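Local coordinates for cytosine-specific methyltransferase (Escherichia coli O157:H7 EDL933, PDB 3G7U), which probably transfers a methyl group from S-adenosyl-L-methionine to carbon 5 of cytosine in DNA, as a prophage-encoded modification methyltransferase, at residues A[154-159]-A[356-361]; A[254-259]-A[338-343]. One frame throughout, in Å; residues are numbered along the deposited sequence.

Interaction 1 lies in the methyltransferase core. It joins the loop between strands 143-152 and 163-171 to helix 353-367. Interaction 2 lies about 26 Å away, centre to centre, and the nearest atoms of the two are about 15 Å apart. It joins strand 256-258, half of a small two-stranded parallel sheet, to the start of helix 340-348. Along the chain, interaction 2 is nested inside the loop that interaction 1 closes. Helices 340-348 and 353-367 follow each other, so the C-terminal part of the chain first meets the small sheet and then returns to the seven-stranded sheet of the core. Such a return from the smaller to the catalytic domain is probably shared with other C5 methyltransferases.

Interaction 1: A[154-159]-A[356-361]; sequences SDYGAP and AEYILK
Tyr156 turns the edge of its ring toward the face of Tyr358. The two rings form an offset edge-to-face pair, with centroids 5.2 Å apart and planes at 63°. The tight spot is on one side of the Tyr156 ring. There CE1 of Tyr156 comes within 3.4 Å of CD2 of Tyr358, and CD1 of Tyr156 lies 3.5 Å from CG of Tyr358. CG of Tyr358 stands anti to the backbone N (chi1 -153°), which carries the ring out from the helix to meet this edge. Tyr156 is the last residue of a 3-10 turn, closed by the bond from Gly157 N to Ser154 O. Tyr358 belongs to helix 353-367, which packs on strand 114-119 of the Rossmann-like sheet of class I methyltransferases. The contact joins the loop linking antiparallel strands 143-152 and 163-171 to the last helix of the chain. At the hydroxyl end of Tyr156 the packing is looser. CD1 of Ile359 stays 3.9 Å from OH of Tyr156, and the same side chain also rests on Leu116. Tyr156 OH bonds to the carbonyl of Phe183, and Tyr358 OH to the backbone N of Lys186. Tyr358 is partly exposed, whereas Tyr156 and Ile359 are buried.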
# COMPACT_ATOMS: atom_id res chain seq x y z
N SER A 154 11.08 5.64 -3.07
CA SER A 154 11.37 6.76 -3.98
C SER A 154 12.18 6.35 -5.24
O SER A 154 12.06 6.97 -6.31
CB SER A 154 12.06 7.90 -3.23
OG SER A 154 13.15 7.44 -2.47
N ASP A 155 12.94 5.25 -5.11
CA ASP A 155 13.65 4.66 -6.25
C ASP A 155 12.67 4.13 -7.29
O ASP A 155 13.05 3.94 -8.44
CB ASP A 155 14.57 3.53 -5.79
CG ASP A 155 15.74 4.01 -4.95
OD1 ASP A 155 16.06 5.22 -4.98
OD2 ASP A 155 16.35 3.17 -4.26
N TYR A 156 11.40 3.89 -6.91
CA TYR A 156 10.41 3.43 -7.89
C TYR A 156 9.44 4.50 -8.33
O TYR A 156 8.48 4.22 -9.06
CB TYR A 156 9.65 2.20 -7.37
CG TYR A 156 10.56 1.01 -7.23
CD1 TYR A 156 10.61 0.03 -8.22
CD2 TYR A 156 11.38 0.87 -6.12
CE1 TYR A 156 11.45 -1.07 -8.10
CE2 TYR A 156 12.22 -0.23 -5.97
CZ TYR A 156 12.26 -1.18 -6.97
OH TYR A 156 13.08 -2.26 -6.82
N GLY A 157 9.71 5.74 -7.94
CA GLY A 157 8.92 6.84 -8.46
C GLY A 157 7.73 7.14 -7.55
O GLY A 157 6.81 7.80 -7.98
N ALA A 158 7.74 6.66 -6.32
CA ALA A 158 6.82 7.15 -5.30
C ALA A 158 7.40 8.31 -4.52
O ALA A 158 8.56 8.37 -4.36
CB ALA A 158 6.48 6.08 -4.38
N PRO A 159 6.59 9.23 -4.03
CA PRO A 159 7.13 10.44 -3.42
C PRO A 159 7.52 10.28 -1.98
O PRO A 159 7.43 11.20 -1.28
CB PRO A 159 5.97 11.41 -3.49
CG PRO A 159 5.10 10.91 -4.48
CD PRO A 159 5.21 9.44 -4.47
N ALA A 356 4.52 -1.61 -5.18
CA ALA A 356 3.85 -2.90 -5.34
C ALA A 356 3.68 -3.28 -6.81
O ALA A 356 4.01 -4.43 -7.18
CB ALA A 356 2.48 -2.92 -4.60
N GLU A 357 3.25 -2.34 -7.65
CA GLU A 357 3.03 -2.62 -9.08
C GLU A 357 4.33 -3.06 -9.75
O GLU A 357 4.35 -4.03 -10.52
CB GLU A 357 2.49 -1.42 -9.83
CG GLU A 357 2.12 -1.78 -11.31
CD GLU A 357 1.76 -0.56 -12.12
OE1 GLU A 357 1.72 0.55 -11.53
OE2 GLU A 357 1.50 -0.72 -13.33
N TYR A 358 5.40 -2.35 -9.45
CA TYR A 358 6.67 -2.65 -10.09
C TYR A 358 7.15 -4.05 -9.81
O TYR A 358 7.49 -4.76 -10.76
CB TYR A 358 7.74 -1.62 -9.72
CG TYR A 358 8.79 -1.50 -10.82
CD1 TYR A 358 8.65 -0.54 -11.83
CD2 TYR A 358 9.90 -2.34 -10.86
CE1 TYR A 358 9.60 -0.42 -12.85
CE2 TYR A 358 10.85 -2.23 -11.88
CZ TYR A 358 10.69 -1.26 -12.87
OH TYR A 358 11.62 -1.11 -13.90
N ILE A 359 7.20 -4.42 -8.52
CA ILE A 359 7.65 -5.73 -8.07
C ILE A 359 6.75 -6.85 -8.59
O ILE A 359 7.25 -7.85 -9.11
CB ILE A 359 7.72 -5.81 -6.52
CG1 ILE A 359 8.65 -4.71 -5.95
CG2 ILE A 359 8.12 -7.20 -6.04
CD1 ILE A 359 10.10 -4.71 -6.49
N LEU A 360 5.43 -6.67 -8.45
CA LEU A 360 4.48 -7.69 -8.91
C LEU A 360 4.47 -7.84 -10.45
O LEU A 360 4.21 -8.94 -10.94
CB LEU A 360 3.08 -7.40 -8.32
CG LEU A 360 2.99 -7.87 -6.84
CD1 LEU A 360 1.86 -7.13 -6.09
CD2 LEU A 360 2.77 -9.41 -6.75
N LYS A 361 4.76 -6.78 -11.21
CA LYS A 361 4.80 -6.89 -12.70
C LYS A 361 5.97 -7.79 -13.14
O LYS A 361 5.85 -8.51 -14.13
CB LYS A 361 4.88 -5.51 -13.41
CG LYS A 361 4.74 -5.55 -14.97
CD LYS A 361 3.40 -6.15 -15.39
CE LYS A 361 3.06 -6.09 -16.89
NZ LYS A 361 1.64 -6.66 -17.09

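Interaction 2: A[254-259]-A[338-343]; sequences GCTGTL and VTKWHS
Lys340 reaches from the first turn of its helix to Thr256 and Gly257 of strand 256-258. In the conformer described, its NZ gives a hydrogen bond of 2.8 Å to OG1 of Thr256. A second, weak bond of 3.4 Å runs from NZ of Lys340 to the carbonyl O of Gly257. The principal partner of NZ lies outside the two segments: OD1 of Asn207. Two good bonds and one weak one thus hold the buried ammonium group. The carbon chain is used as well. CD of Lys340 lies 3.5 Å from OG1 of Thr258, a van der Waals contact. The lysine is extended at chi2 but bent at chi3 (-82°) and chi4 (-63°). These bends bring the ammonium end round so that it faces the Thr256 and Gly257 oxygens. Asn207 belongs to strand 205-207, which pairs in parallel with strand 256-258 through backbone bonds to Gly257 and Leu259. Lys340 therefore links the helix to both strands of this small sheet. As in other C5 methyltransferases, the chain preceding the conserved TPREAARLQGFP-type motif, strand 256-258 included, probably belongs to the smaller, target-recognition domain. On the helix side, Thr339 is the N-cap. Its OG1 accepts from the backbone N of His342 at 3.2 Å, with an angle of 154° at the hydrogen, and is also hydrogen-bonded to ND1 of His337. The cap sets the start of the helix just before Lys340. The backbone N of Ser343 bonds to O of Thr339 at 3.0 Å. Farther out, Pro321 of helix 321-328 packs against both Lys340 and Ser343.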
# COMPACT_ATOMS: atom_id res chain seq x y z
N GLY A 254 -11.20 13.65 -0.13
CA GLY A 254 -10.14 13.67 0.89
C GLY A 254 -9.41 14.96 1.06
O GLY A 254 -8.36 14.99 1.69
N CYS A 255 -9.95 16.06 0.53
CA CYS A 255 -9.28 17.34 0.64
C CYS A 255 -9.80 18.07 1.89
O CYS A 255 -10.39 19.14 1.81
CB CYS A 255 -9.49 18.19 -0.62
SG CYS A 255 -8.79 17.38 -2.09
N THR A 256 -9.61 17.46 3.05
CA THR A 256 -10.14 18.00 4.29
C THR A 256 -8.99 18.39 5.21
O THR A 256 -8.06 17.60 5.45
CB THR A 256 -11.14 17.02 5.00
OG1 THR A 256 -11.10 17.16 6.43
CG2 THR A 256 -10.91 15.61 4.61
N GLY A 257 -9.05 19.62 5.68
CA GLY A 257 -8.00 20.11 6.55
C GLY A 257 -8.32 19.91 8.01
O GLY A 257 -9.37 19.43 8.37
N THR A 258 -7.36 20.28 8.85
CA THR A 258 -7.50 20.23 10.30
C THR A 258 -7.47 21.68 10.79
O THR A 258 -6.66 22.49 10.34
CB THR A 258 -6.36 19.41 10.90
OG1 THR A 258 -6.46 18.06 10.45
CG2 THR A 258 -6.41 19.41 12.45
N LEU A 259 -8.39 22.02 11.69
CA LEU A 259 -8.34 23.33 12.32
C LEU A 259 -7.22 23.44 13.38
O LEU A 259 -7.23 22.69 14.36
CB LEU A 259 -9.71 23.62 12.94
CG LEU A 259 -9.91 24.97 13.59
CD1 LEU A 259 -9.82 26.08 12.55
CD2 LEU A 259 -11.28 24.96 14.32
N VAL A 338 -13.99 8.18 5.28
CA VAL A 338 -14.32 9.62 5.36
C VAL A 338 -13.55 10.42 6.42
O VAL A 338 -13.25 11.61 6.21
CB VAL A 338 -15.86 9.88 5.51
CG1 VAL A 338 -16.59 9.55 4.23
CG2 VAL A 338 -16.46 9.10 6.69
N THR A 339 -13.22 9.79 7.54
CA THR A 339 -12.59 10.53 8.64
C THR A 339 -11.10 10.60 8.42
O THR A 339 -10.54 9.64 7.86
CB THR A 339 -12.83 9.83 10.00
OG1 THR A 339 -12.24 8.52 9.95
CG2 THR A 339 -14.34 9.69 10.32
N LYS A 340 -10.48 11.69 8.87
CA LYS A 340 -9.04 11.88 8.80
C LYS A 340 -8.31 10.82 9.62
O LYS A 340 -7.32 10.27 9.19
CB LYS A 340 -8.64 13.27 9.31
CG LYS A 340 -8.96 14.38 8.33
CD LYS A 340 -8.58 15.74 8.90
CE LYS A 340 -9.67 16.27 9.83
NZ LYS A 340 -10.95 16.53 9.13
N TRP A 341 -8.84 10.57 10.81
CA TRP A 341 -8.29 9.59 11.72
C TRP A 341 -8.07 8.23 11.03
O TRP A 341 -6.98 7.66 11.07
CB TRP A 341 -9.26 9.43 12.90
CG TRP A 341 -8.93 8.25 13.71
CD1 TRP A 341 -9.50 7.01 13.63
CD2 TRP A 341 -7.89 8.16 14.67
NE1 TRP A 341 -8.88 6.15 14.50
CE2 TRP A 341 -7.90 6.83 15.16
CE3 TRP A 341 -6.95 9.07 15.18
CZ2 TRP A 341 -7.01 6.40 16.13
CZ3 TRP A 341 -6.07 8.64 16.15
CH2 TRP A 341 -6.10 7.31 16.62
N HIS A 342 -9.13 7.72 10.40
CA HIS A 342 -9.06 6.40 9.77
C HIS A 342 -8.28 6.43 8.48
O HIS A 342 -7.47 5.55 8.26
CB HIS A 342 -10.45 5.81 9.54
CG HIS A 342 -11.09 5.32 10.80
ND1 HIS A 342 -10.51 4.36 11.60
CD2 HIS A 342 -12.23 5.70 11.43
CE1 HIS A 342 -11.28 4.15 12.65
NE2 HIS A 342 -12.33 4.94 12.57
N SER A 343 -8.49 7.44 7.64
CA SER A 343 -7.82 7.47 6.35
C SER A 343 -6.29 7.55 6.51
O SER A 343 -5.57 6.87 5.81
CB SER A 343 -8.39 8.60 5.47
OG SER A 343 -8.27 9.87 6.11